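Local coordinates for protein fatty Acyl-Adenylate Ligase (Escherichia coli, PDB 3PBK) that belongs to the ANL superfamily of AMP-binding enzymes and holds 5'-O-[(S)-(dodecanoyloxy)(hydroxy)phosphoryl]adenosine in a pocket, at residues V410-S416 and W439-L445. Residues are numbered along the deposited sequence; the frame is centred on the assembly and turned at random.
Sequences VGHICIS and WLDTGDL. With 1ZZ (5'-O-[(S)-(dodecanoyloxy)(hydroxy)phosphoryl]adenosine), chain C.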
ATOM      1  N   VAL A 410     -12.876 -17.171  12.101  1.00 15.94           N
ATOM      2  CA  VAL A 410     -11.707 -16.571  11.476  1.00 15.66           C
ATOM      3  C   VAL A 410     -11.038 -17.581  10.562  1.00 16.45           C
ATOM      4  O   VAL A 410     -10.934 -18.750  10.923  1.00 16.36           O
ATOM      5  CB  VAL A 410     -10.705 -16.090  12.521  1.00 15.72           C
ATOM      6  CG1 VAL A 410      -9.464 -15.524  11.852  1.00 15.54           C
ATOM      7  CG2 VAL A 410     -11.355 -15.052  13.426  1.00 16.00           C
ATOM      8  N   GLY A 411     -10.611 -17.129   9.379  1.00 16.69           N
ATOM      9  CA  GLY A 411      -9.912 -17.962   8.410  1.00 16.27           C
ATOM     10  C   GLY A 411      -9.267 -17.141   7.303  1.00 17.17           C
ATOM     11  O   GLY A 411      -9.190 -15.909   7.412  1.00 16.28           O
ATOM     12  N   HIS A 412      -8.810 -17.821   6.243  1.00 18.61           N
ATOM     13  CA  HIS A 412      -8.156 -17.190   5.078  1.00 17.83           C
ATOM     14  C   HIS A 412      -9.141 -16.382   4.240  1.00 16.82           C
ATOM     15  O   HIS A 412     -10.110 -16.928   3.725  1.00 16.61           O
ATOM     16  CB  HIS A 412      -7.557 -18.249   4.150  1.00 18.13           C
ATOM     17  CG  HIS A 412      -6.535 -19.134   4.797  1.00 20.96           C
ATOM     18  ND1 HIS A 412      -6.452 -19.312   6.160  1.00 22.06           N
ATOM     19  CD2 HIS A 412      -5.578 -19.928   4.257  1.00 22.15           C
ATOM     20  CE1 HIS A 412      -5.473 -20.156   6.437  1.00 24.03           C
ATOM     21  NE2 HIS A 412      -4.930 -20.548   5.298  1.00 24.56           N
ATOM     22  N   ILE A 413      -8.887 -15.087   4.088  1.00 16.33           N
ATOM     23  CA  ILE A 413      -9.714 -14.239   3.240  1.00 15.14           C
ATOM     24  C   ILE A 413      -9.471 -14.536   1.756  1.00 14.80           C
ATOM     25  O   ILE A 413      -8.374 -14.338   1.254  1.00 15.17           O
ATOM     26  CB  ILE A 413      -9.388 -12.774   3.494  1.00 14.85           C
ATOM     27  CG1 ILE A 413      -9.660 -12.415   4.946  1.00 15.15           C
ATOM     28  CG2 ILE A 413     -10.194 -11.898   2.588  1.00 14.61           C
ATOM     29  CD1 ILE A 413      -9.176 -11.021   5.317  1.00 15.03           C
ATOM     30  N   CYS A 414     -10.490 -15.008   1.052  1.00 14.54           N
ATOM     31  CA  CYS A 414     -10.347 -15.336  -0.361  1.00 13.75           C
ATOM     32  C   CYS A 414     -11.188 -14.417  -1.231  1.00 14.33           C
ATOM     33  O   CYS A 414     -12.342 -14.128  -0.920  1.00 13.63           O
ATOM     34  CB  CYS A 414     -10.738 -16.786  -0.630  1.00 15.03           C
ATOM     35  SG  CYS A 414      -9.740 -17.998   0.243  1.00 14.39           S
ATOM     36  N   ILE A 415     -10.601 -13.970  -2.337  1.00 15.17           N
ATOM     37  CA  ILE A 415     -11.241 -13.002  -3.214  1.00 14.21           C
ATOM     38  C   ILE A 415     -11.423 -13.568  -4.615  1.00 14.59           C
ATOM     39  O   ILE A 415     -10.778 -14.549  -4.976  1.00 14.64           O
ATOM     40  CB  ILE A 415     -10.425 -11.703  -3.293  1.00 14.29           C
ATOM     41  CG1 ILE A 415      -8.973 -11.998  -3.676  1.00 14.49           C
ATOM     42  CG2 ILE A 415     -10.473 -10.971  -1.970  1.00 14.52           C
ATOM     43  CD1 ILE A 415      -8.135 -10.752  -3.916  1.00 14.96           C
ATOM     44  N   SER A 416     -12.306 -12.944  -5.392  1.00 14.70           N
ATOM     45  CA  SER A 416     -12.566 -13.359  -6.761  1.00 14.89           C
ATOM     46  C   SER A 416     -13.350 -12.282  -7.478  1.00 15.43           C
ATOM     47  O   SER A 416     -14.000 -11.456  -6.841  1.00 15.24           O
ATOM     48  CB  SER A 416     -13.379 -14.646  -6.786  1.00 15.15           C
ATOM     49  OG  SER A 416     -14.728 -14.378  -6.465  1.00 15.36           O
ATOM     50  N   TRP A 439     -10.448 -18.198  -7.773  1.00 14.93           N
ATOM     51  CA  TRP A 439     -10.245 -17.708  -6.412  1.00 15.06           C
ATOM     52  C   TRP A 439      -8.782 -17.518  -6.080  1.00 14.84           C
ATOM     53  O   TRP A 439      -7.910 -18.219  -6.596  1.00 15.25           O
ATOM     54  CB  TRP A 439     -10.817 -18.684  -5.382  1.00 15.31           C
ATOM     55  CG  TRP A 439     -12.277 -18.677  -5.314  1.00 15.30           C
ATOM     56  CD1 TRP A 439     -13.110 -19.588  -5.861  1.00 15.77           C
ATOM     57  CD2 TRP A 439     -13.108 -17.701  -4.667  1.00 16.08           C
ATOM     58  NE1 TRP A 439     -14.414 -19.249  -5.605  1.00 16.87           N
ATOM     59  CE2 TRP A 439     -14.443 -18.097  -4.869  1.00 16.06           C
ATOM     60  CE3 TRP A 439     -12.852 -16.539  -3.938  1.00 15.04           C
ATOM     61  CZ2 TRP A 439     -15.524 -17.374  -4.365  1.00 14.91           C
ATOM     62  CZ3 TRP A 439     -13.932 -15.821  -3.448  1.00 15.20           C
ATOM     63  CH2 TRP A 439     -15.250 -16.244  -3.663  1.00 14.74           C
ATOM     64  N   LEU A 440      -8.522 -16.584  -5.179  1.00 14.40           N
ATOM     65  CA  LEU A 440      -7.185 -16.392  -4.666  1.00 14.78           C
ATOM     66  C   LEU A 440      -7.261 -16.321  -3.162  1.00 15.14           C
ATOM     67  O   LEU A 440      -8.141 -15.659  -2.612  1.00 14.59           O
ATOM     68  CB  LEU A 440      -6.588 -15.090  -5.184  1.00 14.76           C
ATOM     69  CG  LEU A 440      -5.273 -14.772  -4.489  1.00 15.05           C
ATOM     70  CD1 LEU A 440      -4.119 -15.186  -5.359  1.00 16.05           C
ATOM     71  CD2 LEU A 440      -5.187 -13.309  -4.183  1.00 15.88           C
ATOM     72  N   ASP A 441      -6.342 -17.015  -2.498  1.00 15.65           N
ATOM     73  CA  ASP A 441      -6.166 -16.891  -1.059  1.00 15.24           C
ATOM     74  C   ASP A 441      -5.206 -15.742  -0.756  1.00 15.43           C
ATOM     75  O   ASP A 441      -4.031 -15.813  -1.081  1.00 15.85           O
ATOM     76  CB  ASP A 441      -5.612 -18.193  -0.507  1.00 15.64           C
ATOM     77  CG  ASP A 441      -5.332 -18.120   0.968  1.00 17.45           C
ATOM     78  OD1 ASP A 441      -5.299 -16.988   1.495  1.00 17.05           O
ATOM     79  OD2 ASP A 441      -5.153 -19.190   1.600  1.00 19.12           O
ATOM     80  N   THR A 442      -5.700 -14.682  -0.128  1.00 15.86           N
ATOM     81  CA  THR A 442      -4.897 -13.479   0.080  1.00 15.61           C
ATOM     82  C   THR A 442      -3.826 -13.645   1.153  1.00 16.44           C
ATOM     83  O   THR A 442      -2.918 -12.839   1.249  1.00 17.14           O
ATOM     84  CB  THR A 442      -5.769 -12.309   0.510  1.00 15.66           C
ATOM     85  OG1 THR A 442      -6.342 -12.613   1.784  1.00 16.49           O
ATOM     86  CG2 THR A 442      -6.887 -12.068  -0.486  1.00 14.81           C
ATOM     87  N   GLY A 443      -3.937 -14.676   1.976  1.00 16.55           N
ATOM     88  CA  GLY A 443      -2.993 -14.860   3.054  1.00 16.64           C
ATOM     89  C   GLY A 443      -3.286 -13.935   4.218  1.00 17.51           C
ATOM     90  O   GLY A 443      -2.435 -13.714   5.082  1.00 18.90           O
ATOM     91  N   ASP A 444      -4.497 -13.390   4.241  1.00 17.30           N
ATOM     92  CA  ASP A 444      -4.955 -12.580   5.366  1.00 17.52           C
ATOM     93  C   ASP A 444      -6.024 -13.305   6.185  1.00 17.55           C
ATOM     94  O   ASP A 444      -6.842 -14.064   5.646  1.00 16.98           O
ATOM     95  CB  ASP A 444      -5.518 -11.242   4.889  1.00 16.97           C
ATOM     96  CG  ASP A 444      -4.486 -10.384   4.203  1.00 17.90           C
ATOM     97  OD1 ASP A 444      -3.283 -10.566   4.467  1.00 19.51           O
ATOM     98  OD2 ASP A 444      -4.885  -9.516   3.399  1.00 17.68           O
ATOM     99  N   LEU A 445      -6.015 -13.052   7.488  1.00 17.09           N
ATOM    100  CA  LEU A 445      -7.017 -13.609   8.377  1.00 16.44           C
ATOM    101  C   LEU A 445      -8.139 -12.612   8.631  1.00 16.24           C
ATOM    102  O   LEU A 445      -7.911 -11.405   8.756  1.00 15.85           O
ATOM    103  CB  LEU A 445      -6.379 -14.015   9.696  1.00 16.75           C
ATOM    104  CG  LEU A 445      -5.364 -15.144   9.633  1.00 17.65           C
ATOM    105  CD1 LEU A 445      -4.715 -15.311  11.004  1.00 19.25           C
ATOM    106  CD2 LEU A 445      -6.043 -16.410   9.180  1.00 16.72           C
TER
HETATM  107  P   1ZZ C   1      -0.533  -3.966  -0.888  1.00 26.52           P
HETATM  108  C1  1ZZ C   1      -9.182   7.406  -4.965  1.00 17.34           C
HETATM  109  N1  1ZZ C   1      -3.836  -4.918   4.358  1.00 22.26           N
HETATM  110  O1  1ZZ C   1      -2.261  -1.563   0.655  1.00 25.44           O
HETATM  111  C2  1ZZ C   1      -9.166   5.929  -4.679  1.00 15.47           C
HETATM  112  N2  1ZZ C   1      -5.390  -3.363   4.075  1.00 20.15           N
HETATM  113  O2  1ZZ C   1      -1.697  -2.842  -1.213  1.00 25.21           O
HETATM  114  C3  1ZZ C   1      -8.215   5.421  -3.599  1.00 16.00           C
HETATM  115  N3  1ZZ C   1      -4.602  -5.579   6.704  1.00 21.20           N
HETATM  116  O3  1ZZ C   1      -0.467  -5.247  -1.827  1.00 23.68           O
HETATM  117  C4  1ZZ C   1      -8.396   3.937  -3.230  1.00 15.93           C
HETATM  118  N4  1ZZ C   1      -6.426  -4.379   7.485  1.00 21.68           N
HETATM  119  O4  1ZZ C   1       0.719  -3.403  -0.935  1.00 28.96           O
HETATM  120  C5  1ZZ C   1      -7.866   3.348  -1.918  1.00 15.37           C
HETATM  121  N5  1ZZ C   1      -7.447  -2.677   6.071  1.00 18.40           N
HETATM  122  O5  1ZZ C   1      -0.807  -4.526   0.582  1.00 25.00           O
HETATM  123  C6  1ZZ C   1      -7.585   1.872  -2.032  1.00 15.04           C
HETATM  124  O6  1ZZ C   1      -2.115  -5.273   2.927  1.00 24.70           O
HETATM  125  C7  1ZZ C   1      -7.806   0.946  -0.865  1.00 16.79           C
HETATM  126  O7  1ZZ C   1      -2.619  -8.354   4.580  1.00 23.83           O
HETATM  127  C8  1ZZ C   1      -6.921  -0.277  -0.778  1.00 17.20           C
HETATM  128  O8  1ZZ C   1      -3.255  -8.471   1.796  1.00 20.04           O
HETATM  129  C9  1ZZ C   1      -6.102  -0.539   0.494  1.00 18.91           C
HETATM  130  C10 1ZZ C   1      -4.642  -0.903   0.405  1.00 21.16           C
HETATM  131  C11 1ZZ C   1      -3.991  -1.723  -0.621  1.00 21.86           C
HETATM  132  C12 1ZZ C   1      -2.648  -2.174  -0.287  1.00 24.75           C
HETATM  133  C13 1ZZ C   1      -1.430  -5.783   0.637  1.00 23.61           C
HETATM  134  C14 1ZZ C   1      -1.774  -6.342   2.023  1.00 22.44           C
HETATM  135  C15 1ZZ C   1      -2.990  -7.230   2.347  1.00 21.35           C
HETATM  136  C16 1ZZ C   1      -2.939  -7.221   3.816  1.00 23.43           C
HETATM  137  C17 1ZZ C   1      -2.663  -5.789   4.120  1.00 24.49           C
HETATM  138  C18 1ZZ C   1      -4.312  -4.009   3.509  1.00 21.80           C
HETATM  139  C19 1ZZ C   1      -5.573  -3.932   5.336  1.00 20.43           C
HETATM  140  C20 1ZZ C   1      -4.658  -4.850   5.530  1.00 20.85           C
HETATM  141  C21 1ZZ C   1      -5.516  -5.298   7.667  1.00 21.86           C
HETATM  142  C22 1ZZ C   1      -6.462  -3.662   6.280  1.00 20.27           C
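S416 lies over one face of the W439 indole: its CB is 3.6 Å from the centroid of the six-membered ring, a CH-pi contact, and OG sits over the same face, while C414 O comes to the ring's edge. With CG beside the backbone N (chi1 -74°), the benzo edge of the indole comes against the partner strand, where CE3 also meets C414 CB.

Beyond the indole the strands run antiparallel, I415 and L440 exchanging two backbone hydrogen bonds, N to O, of 3.0 Å each. Their side chains lie alongside, I415 CD1 against L440 CD2, and the T442 side chain crosses that of I415 at about a right angle, its CG2 against I415 CG1.

The pairing then illustrates how a beta bulge absorbs a corner in one strand. The register slips by two between C414–D441 and H412–L445, and I413 spans the gap: its O takes both T442 N (3.0 Å) and T442 OG1 (2.7 Å), its N gives a nearly straight bond to D444 O (2.8 Å). An Asx turn, G443 N to D441 OD1, and an ST turn, D444 N to T442 OG1, brace the corner.

The turn presents the D444 carboxylate to the ribose of 1ZZ, whose O8 gives a hydrogen bond to D444 OD2 at 2.5 Å; the Y336 hydroxyl is also hydrogen-bonded to OD2. Strand 411-416 is flanked on its other edge by strand 394-398, whose R398 makes a cation-pi contact with W439, while strand 444-449 leads on to strand 452-458.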